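Local coordinates for protein putative cyclohexadienyl dehydrogenase and ADH prephenate dehydrogenase (Rhizobium meliloti, PDB 4WJI) that probably catalyses the NAD(P)-dependent oxidative decarboxylation of prephenate to 4-hydroxyphenylpyruvate in tyrosine biosynthesis and binds NADP and tyrosine, at residues A[70-73]-A[79-82]; A[183-188]-A[243-248]. All coordinates share one frame; numbering follows the deposited sequence. Where two conformers were deposited one is given.

Contact 1: A[70-73]-A[79-82]; sequences VSVP and AVAA. With NAP (NADP nicotinamide-adenine-dinucleotide phosphate), chain B.
Val80, on helix 77-84, spreads its two methyls over Val70, which ends strand 67-70, and Val72 in the loop after it, one methyl for each. Its CG1 lies 4.0 Å from Val70 CG2 and almost as near Val70 CG1, so that one methyl faces the forked end of its partner while the two side chains slide past each other in opposite directions. The other branch, Val80 CG2, reaches Val72 CG2 at a looser 4.2 Å. Val72 works in two directions: with chi1 at -59°, its CG2 sits between backbone N and carbonyl carbon and faces the helix, while CG1 turns to the nucleotide, 3.6 Å from N3A of the adenine. Pro73 continues that apolar surface, its CD 3.4 Å from C8A of NADP. The backbone adds the polar grip, since hydroxyl O3D of the nicotinamide ribose donates a hydrogen bond of 2.7 Å to Val72 O. Backbone hydrogen bonding joins Val70 to Thr95 of strand 93-96, and Met108 of helix 102-108 also packs on it. A buried valine cluster that backs a cofactor-binding loop, with the next helix folding over the strand end, is the strand-loop-helix arrangement of a Rossmann-type nucleotide-binding domain.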
loop_
_atom_site.group_PDB
_atom_site.type_symbol
_atom_site.label_atom_id
_atom_site.label_comp_id
_atom_site.label_asym_id
_atom_site.label_seq_id
_atom_site.Cartn_x
_atom_site.Cartn_y
_atom_site.Cartn_z
ATOM N N VAL A 70 6.334 -8.968 26.762
ATOM C CA VAL A 70 5.609 -7.710 26.926
ATOM C C VAL A 70 5.192 -7.204 25.522
ATOM O O VAL A 70 6.059 -6.935 24.696
ATOM C CB VAL A 70 6.465 -6.671 27.660
ATOM C CG1 VAL A 70 5.701 -5.361 27.801
ATOM C CG2 VAL A 70 6.898 -7.201 29.021
ATOM N N SER A 71 3.884 -7.107 25.288
ATOM C CA SER A 71 3.282 -6.727 23.984
ATOM C C SER A 71 2.253 -5.619 24.183
ATOM O O SER A 71 1.069 -5.810 24.008
ATOM C CB SER A 71 2.619 -7.944 23.266
ATOM O OG SER A 71 3.530 -9.067 23.187
ATOM N N VAL A 72 2.755 -4.447 24.549
ATOM C CA VAL A 72 1.959 -3.245 24.858
ATOM C C VAL A 72 2.499 -2.059 24.040
ATOM O O VAL A 72 3.629 -2.115 23.549
ATOM C CB VAL A 72 1.992 -2.883 26.378
ATOM C CG1 VAL A 72 1.455 -4.048 27.221
ATOM C CG2 VAL A 72 3.367 -2.444 26.845
ATOM N N PRO A 73 1.724 -0.980 23.875
ATOM C CA PRO A 73 2.281 0.186 23.175
ATOM C C PRO A 73 3.578 0.654 23.848
ATOM O O PRO A 73 3.723 0.546 25.085
ATOM C CB PRO A 73 1.190 1.229 23.274
ATOM C CG PRO A 73 0.054 0.640 23.936
ATOM C CD PRO A 73 0.353 -0.764 24.367
ATOM N N ALA A 79 6.312 1.400 32.631
ATOM C CA ALA A 79 5.355 1.130 33.690
ATOM C C ALA A 79 5.219 -0.382 33.925
ATOM O O ALA A 79 5.094 -0.835 35.049
ATOM C CB ALA A 79 4.032 1.744 33.357
ATOM N N VAL A 80 5.215 -1.157 32.842
ATOM C CA VAL A 80 5.190 -2.612 33.001
ATOM C C VAL A 80 6.422 -3.132 33.734
ATOM O O VAL A 80 6.309 -3.946 34.649
ATOM C CB VAL A 80 5.046 -3.341 31.631
ATOM C CG1 VAL A 80 5.224 -4.827 31.813
ATOM C CG2 VAL A 80 3.697 -3.061 31.002
ATOM N N ALA A 81 7.603 -2.676 33.337
ATOM C CA ALA A 81 8.851 -3.123 33.946
ATOM C C ALA A 81 8.816 -2.772 35.457
ATOM O O ALA A 81 9.203 -3.586 36.274
ATOM C CB ALA A 81 10.039 -2.454 33.255
ATOM N N ALA A 82 8.358 -1.581 35.807
ATOM C CA ALA A 82 8.327 -1.182 37.192
ATOM C C ALA A 82 7.387 -2.092 37.990
ATOM O O ALA A 82 7.682 -2.430 39.140
ATOM C CB ALA A 82 7.898 0.261 37.294
HETATM P PA NAP B . -2.997 -3.989 20.410
HETATM O O1A NAP B . -3.612 -5.042 19.571
HETATM O O2A NAP B . -3.600 -2.630 20.524
HETATM O O5B NAP B . -2.872 -4.568 21.902
HETATM C C5B NAP B . -2.504 -3.708 22.973
HETATM C C4B NAP B . -2.310 -4.469 24.283
HETATM O O4B NAP B . -1.660 -3.601 25.205
HETATM C C3B NAP B . -3.623 -4.841 24.949
HETATM O O3B NAP B . -3.461 -5.968 25.795
HETATM C C2B NAP B . -3.897 -3.658 25.840
HETATM O O2B NAP B . -4.657 -4.006 26.964
HETATM C C1B NAP B . -2.510 -3.301 26.298
HETATM N N9A NAP B . -2.275 -1.901 26.745
HETATM C C8A NAP B . -2.564 -0.781 26.101
HETATM N N7A NAP B . -2.180 0.305 26.723
HETATM C C5A NAP B . -1.602 -0.146 27.871
HETATM C C6A NAP B . -1.006 0.514 28.965
HETATM N N6A NAP B . -0.926 1.857 29.011
HETATM N N1A NAP B . -0.508 -0.240 29.924
HETATM C C2A NAP B . -0.594 -1.556 29.842
HETATM N N3A NAP B . -1.142 -2.263 28.872
HETATM C C4A NAP B . -1.647 -1.520 27.895
HETATM O O3 NAP B . -1.447 -3.809 20.043
HETATM P PN NAP B . -0.388 -4.712 19.259
HETATM O O1N NAP B . -0.609 -4.435 17.858
HETATM O O2N NAP B . -0.410 -6.090 19.745
HETATM O O5D NAP B . 0.999 -3.984 19.648
HETATM C C5D NAP B . 1.713 -4.300 20.817
HETATM C C4D NAP B . 3.185 -3.959 20.597
HETATM O O4D NAP B . 3.630 -4.639 19.441
HETATM C C3D NAP B . 3.436 -2.505 20.333
HETATM O O3D NAP B . 4.613 -2.092 21.008
HETATM C C2D NAP B . 3.616 -2.411 18.837
HETATM O O2D NAP B . 4.456 -1.331 18.516
HETATM C C1D NAP B . 4.303 -3.752 18.581
HETATM N N1N NAP B . 4.098 -4.328 17.242
HETATM C C2N NAP B . 2.945 -4.154 16.591
HETATM C C3N NAP B . 2.751 -4.687 15.339
HETATM C C7N NAP B . 1.484 -4.504 14.536
HETATM O O7N NAP B . 1.515 -4.700 13.351
HETATM N N7N NAP B . 0.398 -4.137 15.180
HETATM C C4N NAP B . 3.770 -5.416 14.785
HETATM C C5N NAP B . 4.929 -5.597 15.493
HETATM C C6N NAP B . 5.103 -5.020 16.721
HETATM P P2B NAP B . -6.208 -3.599 27.094
HETATM O O1X NAP B . -6.848 -3.935 25.788
HETATM O O2X NAP B . -6.692 -4.454 28.229
HETATM O O3X NAP B . -6.317 -2.112 27.374
#

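Contact 2: A[183-188]-A[243-248]; sequences VLAIVS and KDAILE
Helices 177-203 and 243-265 draw close where Ala185 faces Ile246, their CA atoms 5.2 Å apart, and the first helix widens into a pi-type turn at 185-188. Ala185 carries the contact from its side: its CB points at the other helix and meets both the methyl and the carbonyl of Ala245, 3.7 Å from Ala245 CB and equally near Ala245 O. The same methyl lies 4.0 Å from Ile246 N, so a single carbon rests against a methyl, a carbonyl oxygen and an amide nitrogen on one turn. Ala245 answers with its own CB directed back across the interface. Ile246 contributes from the flank; its CG1 comes no nearer than 4.5 Å to Ala185 CB, and its side chain also packs on His189 and Ile193 of helix 177-203. Met249, three residues after Ile246, covers Ala185 as well as Ile186. Ser188, which takes no part in the helix contact, touches the bound tyrosine, and its OG is hydrogen-bonded to Ser219 O of the second subunit. Leu184 and Val187 also pack on that Ser219 of the second subunit, which places this stretch of helix 177-203 between the partner chain and helix 243-265. No hydrogen bond or salt bridge crosses between the two segments. The contact is therefore one of van der Waals packing, in which small alanine side chains permit a close approach of two backbones, and at this point the two helices meet through apolar packing, with no polar pair between the segments.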
loop_
_atom_site.group_PDB
_atom_site.type_symbol
_atom_site.label_atom_id
_atom_site.label_comp_id
_atom_site.label_asym_id
_atom_site.label_seq_id
_atom_site.Cartn_x
_atom_site.Cartn_y
_atom_site.Cartn_z
ATOM N N VAL A 183 16.934 1.724 10.889
ATOM C CA VAL A 183 16.375 0.828 9.875
ATOM C C VAL A 183 14.835 0.903 9.903
ATOM O O VAL A 183 14.166 1.090 8.860
ATOM C CB VAL A 183 16.855 -0.618 10.062
ATOM C CG1 VAL A 183 16.149 -1.565 9.094
ATOM C CG2 VAL A 183 18.371 -0.739 9.828
ATOM N N LEU A 184 14.243 0.786 11.093
ATOM C CA LEU A 184 12.778 0.806 11.172
ATOM C C LEU A 184 12.178 2.176 10.838
ATOM O O LEU A 184 11.043 2.256 10.367
ATOM C CB LEU A 184 12.241 0.203 12.471
ATOM C CG LEU A 184 12.123 -1.324 12.485
ATOM C CD1 LEU A 184 10.996 -1.786 11.614
ATOM C CD2 LEU A 184 13.398 -2.092 12.119
ATOM N N ALA A 185 12.940 3.235 11.055
ATOM C CA ALA A 185 12.467 4.563 10.693
ATOM C C ALA A 185 12.164 4.640 9.204
ATOM O O ALA A 185 11.185 5.247 8.843
ATOM C CB ALA A 185 13.449 5.657 11.112
ATOM N N ILE A 186 12.996 4.013 8.365
ATOM C CA ILE A 186 12.745 4.061 6.912
ATOM C C ILE A 186 11.820 2.965 6.435
ATOM O O ILE A 186 11.008 3.248 5.561
ATOM C CB ILE A 186 14.057 4.157 6.080
ATOM C CG1 ILE A 186 13.765 4.319 4.589
ATOM C CG2 ILE A 186 14.978 2.978 6.316
ATOM C CD1 ILE A 186 12.962 5.586 4.254
ATOM N N VAL A 187 11.969 1.721 6.929
ATOM C CA VAL A 187 11.153 0.606 6.368
ATOM C C VAL A 187 9.757 0.547 6.960
ATOM O O VAL A 187 8.874 -0.130 6.396
ATOM C CB VAL A 187 11.758 -0.829 6.483
ATOM C CG1 VAL A 187 13.035 -0.978 5.673
ATOM C CG2 VAL A 187 11.946 -1.262 7.931
ATOM N N SER A 188 9.501 1.222 8.084
ATOM C CA SER A 188 8.196 1.116 8.729
ATOM C C SER A 188 7.604 2.448 9.169
ATOM O O SER A 188 6.467 2.757 8.860
ATOM C CB SER A 188 8.327 0.189 9.967
ATOM O OG SER A 188 7.070 0.051 10.620
ATOM N N LYS A 243 11.762 9.531 17.819
ATOM C CA LYS A 243 11.738 10.874 17.260
ATOM C C LYS A 243 12.938 11.190 16.375
ATOM O O LYS A 243 12.756 11.672 15.247
ATOM C CB LYS A 243 11.652 11.884 18.441
ATOM C CG LYS A 243 11.776 13.343 18.041
ATOM C CD LYS A 243 11.992 14.172 19.317
ATOM C CE LYS A 243 12.133 15.603 19.030
ATOM N NZ LYS A 243 12.414 16.336 20.280
ATOM N N ASP A 244 14.155 11.012 16.865
ATOM C CA ASP A 244 15.307 11.510 16.148
ATOM C C ASP A 244 15.493 10.793 14.787
ATOM O O ASP A 244 15.708 11.451 13.763
ATOM C CB ASP A 244 16.559 11.421 17.016
ATOM C CG ASP A 244 16.680 12.583 18.037
ATOM O OD1 ASP A 244 15.786 13.473 18.166
ATOM O OD2 ASP A 244 17.715 12.601 18.723
ATOM N N ALA A 245 15.332 9.474 14.782
ATOM C CA ALA A 245 15.489 8.724 13.528
ATOM C C ALA A 245 14.371 9.031 12.540
ATOM O O ALA A 245 14.629 9.180 11.341
ATOM C CB ALA A 245 15.557 7.238 13.780
ATOM N N ILE A 246 13.152 9.170 13.054
ATOM C CA ILE A 246 12.045 9.553 12.217
ATOM C C ILE A 246 12.277 10.926 11.576
ATOM O O ILE A 246 12.006 11.129 10.378
ATOM C CB ILE A 246 10.716 9.492 13.016
ATOM C CG1 ILE A 246 10.339 8.015 13.252
ATOM C CG2 ILE A 246 9.611 10.246 12.312
ATOM C CD1 ILE A 246 9.184 7.806 14.193
ATOM N N LEU A 247 12.691 11.910 12.374
ATOM C CA LEU A 247 12.891 13.260 11.844
ATOM C C LEU A 247 13.981 13.248 10.781
ATOM O O LEU A 247 13.857 13.975 9.780
ATOM C CB LEU A 247 13.234 14.255 12.967
ATOM C CG LEU A 247 12.062 14.580 13.872
ATOM C CD1 LEU A 247 12.468 15.444 15.092
ATOM C CD2 LEU A 247 10.919 15.255 13.148
ATOM N N GLU A 248 15.030 12.448 10.962
ATOM C CA GLU A 248 16.090 12.348 9.939
ATOM C C GLU A 248 15.496 11.810 8.619
ATOM O O GLU A 248 15.754 12.383 7.528
ATOM C CB GLU A 248 17.261 11.477 10.372
ATOM C CG GLU A 248 18.372 11.292 9.333
#

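In the fold
From the N terminus, the chain reaches contact 1 first, at the end of strand 67-70. Only five residues separate its segments, so it closes a short loop that turns directly into helix 77-84, within the nucleotide-binding domain. The chain then completes the remaining strands of the sheet and enters helix 177-203. Contact 2 closes a much longer, largely helical excursion of 54 residues, bringing helix 243-265 back beside helix 177-203 in the dimerization domain. The contacts follow in series, neither nesting nor crossing; the centres of contact 1 and contact 2 lie about 22 Å apart. The first packs strand end and helix beside NADP; the second joins two helices of the domain that pairs the subunits.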